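Exopolyphosphatase (Aquifex aeolicus, PDB 1T6C) probably hydrolyses phosphoanhydride bonds, releasing phosphate from inorganic polyphosphate and from the stringent-response nucleotide guanosine pentaphosphate, as a Ppx/GppA phosphatase with an actin-like fold. Local coordinates at residues 128-131 against 132-136; 298-301 against 302-306. All coordinates share one frame; numbering follows the deposited sequence.

Contact 1 of 2, residues 128-131 against 132-136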
ATOM      1  N   LEU A 128      -4.342  -4.462 -10.469  1.00 10.07           N
ATOM      2  CA  LEU A 128      -5.711  -4.955 -10.696  1.00 10.51           C
ATOM      3  C   LEU A 128      -6.755  -4.131  -9.971  1.00 11.09           C
ATOM      4  O   LEU A 128      -7.817  -3.884 -10.470  1.00 10.90           O
ATOM      5  CB  LEU A 128      -5.867  -6.419 -10.274  1.00 11.17           C
ATOM      6  CG  LEU A 128      -5.075  -7.440 -11.078  1.00 14.18           C
ATOM      7  CD1 LEU A 128      -5.362  -8.844 -10.535  1.00 15.64           C
ATOM      8  CD2 LEU A 128      -5.454  -7.378 -12.531  1.00 17.65           C
ATOM      9  N   ALA A 129      -6.470  -3.715  -8.741  1.00  9.33           N
ATOM     10  CA  ALA A 129      -7.394  -2.872  -8.026  1.00  9.49           C
ATOM     11  C   ALA A 129      -7.705  -1.578  -8.748  1.00  9.94           C
ATOM     12  O   ALA A 129      -8.825  -1.127  -8.721  1.00 11.12           O
ATOM     13  CB  ALA A 129      -6.865  -2.592  -6.632  1.00  9.48           C
ATOM     14  N   VAL A 130      -6.675  -1.002  -9.360  1.00  9.79           N
ATOM     15  CA  VAL A 130      -6.764   0.255 -10.066  1.00  9.81           C
ATOM     16  C   VAL A 130      -7.498   0.033 -11.388  1.00 10.12           C
ATOM     17  O   VAL A 130      -8.327   0.846 -11.795  1.00 11.07           O
ATOM     18  CB  VAL A 130      -5.367   0.829 -10.302  1.00  9.80           C
ATOM     19  CG1 VAL A 130      -5.411   1.963 -11.266  1.00 11.22           C
ATOM     20  CG2 VAL A 130      -4.769   1.280  -8.992  1.00 10.17           C
ATOM     21  N   ALA A 131      -7.167  -1.055 -12.052  1.00 10.86           N
ATOM     22  CA  ALA A 131      -7.822  -1.385 -13.303  1.00 11.26           C
ATOM     23  C   ALA A 131      -9.327  -1.458 -13.136  1.00 12.82           C
ATOM     24  O   ALA A 131     -10.073  -0.923 -13.952  1.00 13.13           O
ATOM     25  CB  ALA A 131      -7.257  -2.664 -13.915  1.00 11.85           C
ATOM     26  N   TYR A 132      -9.781  -2.080 -12.064  1.00 12.30           N
ATOM     27  CA  TYR A 132     -11.190  -2.182 -11.768  1.00 12.69           C
ATOM     28  C   TYR A 132     -11.787  -0.863 -11.281  1.00 12.71           C
ATOM     29  O   TYR A 132     -12.816  -0.404 -11.777  1.00 13.52           O
ATOM     30  CB  TYR A 132     -11.431  -3.276 -10.723  1.00 12.60           C
ATOM     31  CG  TYR A 132     -12.850  -3.271 -10.278  1.00 13.77           C
ATOM     32  CD1 TYR A 132     -13.832  -3.833 -11.075  1.00 16.52           C
ATOM     33  CD2 TYR A 132     -13.244  -2.648  -9.093  1.00 14.96           C
ATOM     34  CE1 TYR A 132     -15.142  -3.799 -10.694  1.00 19.37           C
ATOM     35  CE2 TYR A 132     -14.583  -2.597  -8.713  1.00 17.13           C
ATOM     36  CZ  TYR A 132     -15.517  -3.167  -9.544  1.00 18.83           C
ATOM     37  OH  TYR A 132     -16.844  -3.153  -9.237  1.00 23.39           O
ATOM     38  N   SER A 133     -11.149  -0.244 -10.292  1.00 12.09           N
ATOM     39  CA  SER A 133     -11.760   0.877  -9.579  1.00 11.63           C
ATOM     40  C   SER A 133     -11.604   2.241 -10.199  1.00 11.66           C
ATOM     41  O   SER A 133     -12.329   3.176  -9.795  1.00 12.36           O
ATOM     42  CB  SER A 133     -11.242   0.932  -8.143  1.00 11.28           C
ATOM     43  OG  SER A 133      -9.907   1.347  -8.092  1.00 11.52           O
ATOM     44  N   LEU A 134     -10.696   2.374 -11.168  1.00 11.70           N
ATOM     45  CA  LEU A 134     -10.461   3.648 -11.856  1.00 11.90           C
ATOM     46  C   LEU A 134     -10.492   3.551 -13.375  1.00 13.24           C
ATOM     47  O   LEU A 134     -10.724   4.567 -14.039  1.00 14.95           O
ATOM     48  CB  LEU A 134      -9.122   4.265 -11.438  1.00 12.32           C
ATOM     49  CG  LEU A 134      -9.087   4.868 -10.019  1.00 12.34           C
ATOM     50  CD1 LEU A 134      -7.645   5.266  -9.692  1.00 12.71           C
ATOM     51  CD2 LEU A 134     -10.029   6.063  -9.888  1.00 13.61           C
ATOM     52  N   LYS A 135     -10.215   2.373 -13.901  1.00 14.26           N
ATOM     53  CA  LYS A 135     -10.169   2.137 -15.365  1.00 15.87           C
ATOM     54  C   LYS A 135      -9.343   3.210 -16.083  1.00 15.68           C
ATOM     55  O   LYS A 135      -9.819   3.848 -17.017  1.00 17.68           O
ATOM     56  CB  LYS A 135     -11.609   2.011 -15.930  1.00 17.20           C
ATOM     57  CG  LYS A 135     -12.388   0.849 -15.287  1.00 21.87           C
ATOM     58  CD  LYS A 135     -13.873   0.704 -15.692  1.00 25.65           C
ATOM     59  CE  LYS A 135     -14.744   0.219 -14.482  1.00 26.39           C
ATOM     60  NZ  LYS A 135     -14.415  -1.145 -13.872  1.00 22.49           N
ATOM     61  N   PRO A 136      -8.105   3.436 -15.661  1.00 15.92           N
ATOM     62  CA  PRO A 136      -7.285   4.487 -16.269  1.00 16.48           C
ATOM     63  C   PRO A 136      -7.009   4.153 -17.743  1.00 17.60           C
ATOM     64  O   PRO A 136      -6.875   2.989 -18.109  1.00 18.07           O
ATOM     65  CB  PRO A 136      -5.996   4.439 -15.454  1.00 15.99           C
ATOM     66  CG  PRO A 136      -5.953   3.064 -14.952  1.00 15.91           C
ATOM     67  CD  PRO A 136      -7.360   2.711 -14.614  1.00 14.85           C
TER
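V130 lays its CG1 methyl on the ring of P136, 3.9 Å from P136 CG, the two side chains crossing at about a right angle. CG1 sits anti to the backbone N (chi1 168°), and L134 CD1 also comes within 4.3 Å of it. V130 O takes two N-H groups: L134 N, tilted from the carbonyl plane, lies 2.9 Å from V130 O, and K135 N, within the plane, lies 3.2 Å from V130 O. A129 O is gripped twice as well: S133 N and S133 OG approach from opposite faces of its plane, OG at 2.8 Å. The short serine can turn its hydroxyl back onto the helix, and OG also bonds to H235 NE2. K135 has a left-handed backbone (phi 48°), and its chain bends at chi3 and chi4 to bring NZ onto a lone pair of Y132 O, a last-turn carbonyl, 2.7 Å away. P136 has no N-H to extend the helical bonding, and its ring gives V130 an apolar partner. This is a helix C-terminus ended by a left-handed residue and proline; the helix links the two sheets of the actin-like fold, and V130 and L134 pack on strands 208-212 and 292-296.

Contact 2 of 2, residues 298-301 against 302-306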
ATOM      1  N   TRP A 298      -7.898   2.252  -3.406  1.00 12.01           N
ATOM      2  CA  TRP A 298      -7.720   0.812  -3.441  1.00 11.51           C
ATOM      3  C   TRP A 298      -6.303   0.391  -3.870  1.00 12.14           C
ATOM      4  O   TRP A 298      -5.673   1.040  -4.702  1.00 13.53           O
ATOM      5  CB  TRP A 298      -8.716   0.228  -4.432  1.00 11.98           C
ATOM      6  CG  TRP A 298     -10.119   0.096  -3.881  1.00 12.50           C
ATOM      7  CD1 TRP A 298     -10.652   0.740  -2.794  1.00 14.40           C
ATOM      8  CD2 TRP A 298     -11.137  -0.772  -4.373  1.00 13.32           C
ATOM      9  NE1 TRP A 298     -11.945   0.310  -2.580  1.00 16.01           N
ATOM     10  CE2 TRP A 298     -12.270  -0.605  -3.546  1.00 15.29           C
ATOM     11  CE3 TRP A 298     -11.201  -1.706  -5.420  1.00 13.90           C
ATOM     12  CZ2 TRP A 298     -13.451  -1.327  -3.737  1.00 17.13           C
ATOM     13  CZ3 TRP A 298     -12.395  -2.434  -5.606  1.00 14.66           C
ATOM     14  CH2 TRP A 298     -13.489  -2.224  -4.779  1.00 15.76           C
ATOM     15  N   GLY A 299      -5.824  -0.715  -3.310  1.00 11.17           N
ATOM     16  CA  GLY A 299      -4.515  -1.242  -3.611  1.00 11.19           C
ATOM     17  C   GLY A 299      -4.516  -2.747  -3.427  1.00 11.01           C
ATOM     18  O   GLY A 299      -5.490  -3.429  -3.785  1.00 10.29           O
ATOM     19  N   LEU A 300      -3.433  -3.273  -2.871  1.00 11.05           N
ATOM     20  CA  LEU A 300      -3.248  -4.721  -2.693  1.00 11.04           C
ATOM     21  C   LEU A 300      -4.470  -5.462  -2.164  1.00 11.79           C
ATOM     22  O   LEU A 300      -4.919  -6.419  -2.788  1.00 11.39           O
ATOM     23  CB  LEU A 300      -2.062  -4.996  -1.748  1.00 11.17           C
ATOM     24  CG  LEU A 300      -1.855  -6.436  -1.239  1.00 12.26           C
ATOM     25  CD1 LEU A 300      -1.631  -7.412  -2.410  1.00 12.76           C
ATOM     26  CD2 LEU A 300      -0.749  -6.491  -0.267  1.00 14.90           C
ATOM     27  N   ARG A 301      -4.980  -5.056  -0.993  1.00 11.87           N
ATOM     28  CA  ARG A 301      -6.035  -5.806  -0.344  1.00 12.24           C
ATOM     29  C   ARG A 301      -7.278  -5.947  -1.209  1.00 11.65           C
ATOM     30  O   ARG A 301      -7.913  -6.973  -1.256  1.00 11.37           O
ATOM     31  CB  ARG A 301      -6.417  -5.138   0.957  1.00 14.19           C
ATOM     32  CG  ARG A 301      -5.372  -5.282   1.988  1.00 16.96           C
ATOM     33  CD  ARG A 301      -5.784  -4.601   3.288  0.66 19.51           C
ATOM     34  NE  ARG A 301      -4.652  -3.933   3.867  0.66 23.55           N
ATOM     35  CZ  ARG A 301      -4.376  -2.647   3.753  0.66 25.89           C
ATOM     36  NH1 ARG A 301      -5.165  -1.821   3.093  0.66 26.91           N
ATOM     37  NH2 ARG A 301      -3.290  -2.177   4.335  0.66 30.00           N
ATOM     38  N   GLU A 302      -7.608  -4.879  -1.910  1.00 10.56           N
ATOM     39  CA  GLU A 302      -8.773  -4.893  -2.787  1.00 10.97           C
ATOM     40  C   GLU A 302      -8.446  -5.581  -4.120  1.00 10.32           C
ATOM     41  O   GLU A 302      -9.311  -6.201  -4.735  1.00  9.69           O
ATOM     42  CB  GLU A 302      -9.290  -3.482  -3.016  1.00  9.74           C
ATOM     43  CG  GLU A 302      -9.758  -2.747  -1.759  1.00 11.90           C
ATOM     44  CD  GLU A 302      -8.657  -2.105  -0.915  1.00 13.47           C
ATOM     45  OE1 GLU A 302      -7.485  -1.981  -1.359  1.00 13.98           O
ATOM     46  OE2 GLU A 302      -8.989  -1.695   0.241  1.00 15.66           O
ATOM     47  N   GLY A 303      -7.201  -5.505  -4.554  1.00 10.07           N
ATOM     48  CA  GLY A 303      -6.778  -6.151  -5.801  1.00  9.86           C
ATOM     49  C   GLY A 303      -6.810  -7.655  -5.705  1.00  9.93           C
ATOM     50  O   GLY A 303      -7.056  -8.350  -6.690  1.00 11.58           O
ATOM     51  N   VAL A 304      -6.540  -8.178  -4.510  1.00 10.27           N
ATOM     52  CA  VAL A 304      -6.729  -9.600  -4.288  1.00  9.68           C
ATOM     53  C   VAL A 304      -8.197 -10.011  -4.522  1.00 10.59           C
ATOM     54  O   VAL A 304      -8.473 -11.076  -5.090  1.00 11.29           O
ATOM     55  CB  VAL A 304      -6.254  -9.993  -2.865  1.00 10.23           C
ATOM     56  CG1 VAL A 304      -6.644 -11.444  -2.510  1.00  9.65           C
ATOM     57  CG2 VAL A 304      -4.739  -9.807  -2.726  1.00 10.96           C
ATOM     58  N   LEU A 305      -9.126  -9.158  -4.126  1.00 11.17           N
ATOM     59  CA  LEU A 305     -10.550  -9.417  -4.328  1.00 11.09           C
ATOM     60  C   LEU A 305     -10.855  -9.412  -5.821  1.00 12.47           C
ATOM     61  O   LEU A 305     -11.588 -10.271  -6.327  1.00 13.01           O
ATOM     62  CB  LEU A 305     -11.412  -8.386  -3.631  1.00 12.01           C
ATOM     63  CG  LEU A 305     -11.151  -8.115  -2.157  1.00 11.16           C
ATOM     64  CD1 LEU A 305     -11.901  -6.884  -1.743  1.00 12.40           C
ATOM     65  CD2 LEU A 305     -11.545  -9.312  -1.310  1.00 13.39           C
ATOM     66  N   VAL A 306     -10.289  -8.443  -6.530  1.00 11.64           N
ATOM     67  CA  VAL A 306     -10.498  -8.358  -7.965  1.00 12.36           C
ATOM     68  C   VAL A 306      -9.970  -9.629  -8.637  1.00 13.36           C
ATOM     69  O   VAL A 306     -10.616 -10.194  -9.520  1.00 14.51           O
ATOM     70  CB  VAL A 306      -9.839  -7.097  -8.575  1.00 12.30           C
ATOM     71  CG1 VAL A 306      -9.926  -7.150 -10.087  1.00 12.80           C
ATOM     72  CG2 VAL A 306     -10.516  -5.828  -8.052  1.00 12.16           C
TER
HETATM   73  O   HOH W   1      -7.749  -1.679   2.560  1.00 24.28           O
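The backbone passes from the extended W298 through G299, at the N-cap, into the first turn of helix 300-313, where G303 N meets G299 O at 2.8 Å and V304 N meets L300 O at 2.9 Å. E302, three residues after the cap, supplies one half of a capping box: its OE1 accepts the N-H of G299 at 2.9 Å in a nearly straight bond (175°). The donor arrives on the anti side of the carboxylate, moderately out of its plane. Glycine has no side chain to return the cap, but it suits a backbone psi of -140°, which residues with a CB seldom adopt. The bend of E302 at chi2 (81°) folds the carboxylate back toward the cap, and the stem of the side chain then passes over the indole of W298. E302 CG stands 3.5 Å from the centroid of the five-membered ring of W298, almost on its normal, a CH-pi contact, and E302 CB lies 3.5 Å from W298 CE3. The broad indole thus shields the aliphatic part of a buried glutamate whose carboxylate plane is nearly parallel to it. One turn apart, L300 and V304 run side by side, with CD1 of the leucine 3.9 Å from CG2 of the valine, and both also touch Y125 of helix 119-133. R301 sends NE to a salt bridge with D18, and in one of its two conformers its NH1 donates to a water, 2.6 Å away, which in turn donates to E302 OE2.

In the fold
Contacts 1 and 2 secure opposite kinds of helix end: the C-terminus of helix 119-133 and the N-terminus of helix 300-313. The two ends pack directly against each other in the actin-like fold, A129 CB against G299 O and the ring of Y132 meeting that of W298. Both are partly buried, but contact 2 lies nearer the chain's centre and the calcium ion, whereas contact 1 includes the exposed K135. Their chemistry follows the helix ends. At 128-136 carbonyls are met by the S133 hydroxyl, the K135 ammonium and backbone N-H groups; at 298-306 a carboxylate accepts an N-H while its aliphatic stem lies on an indole face.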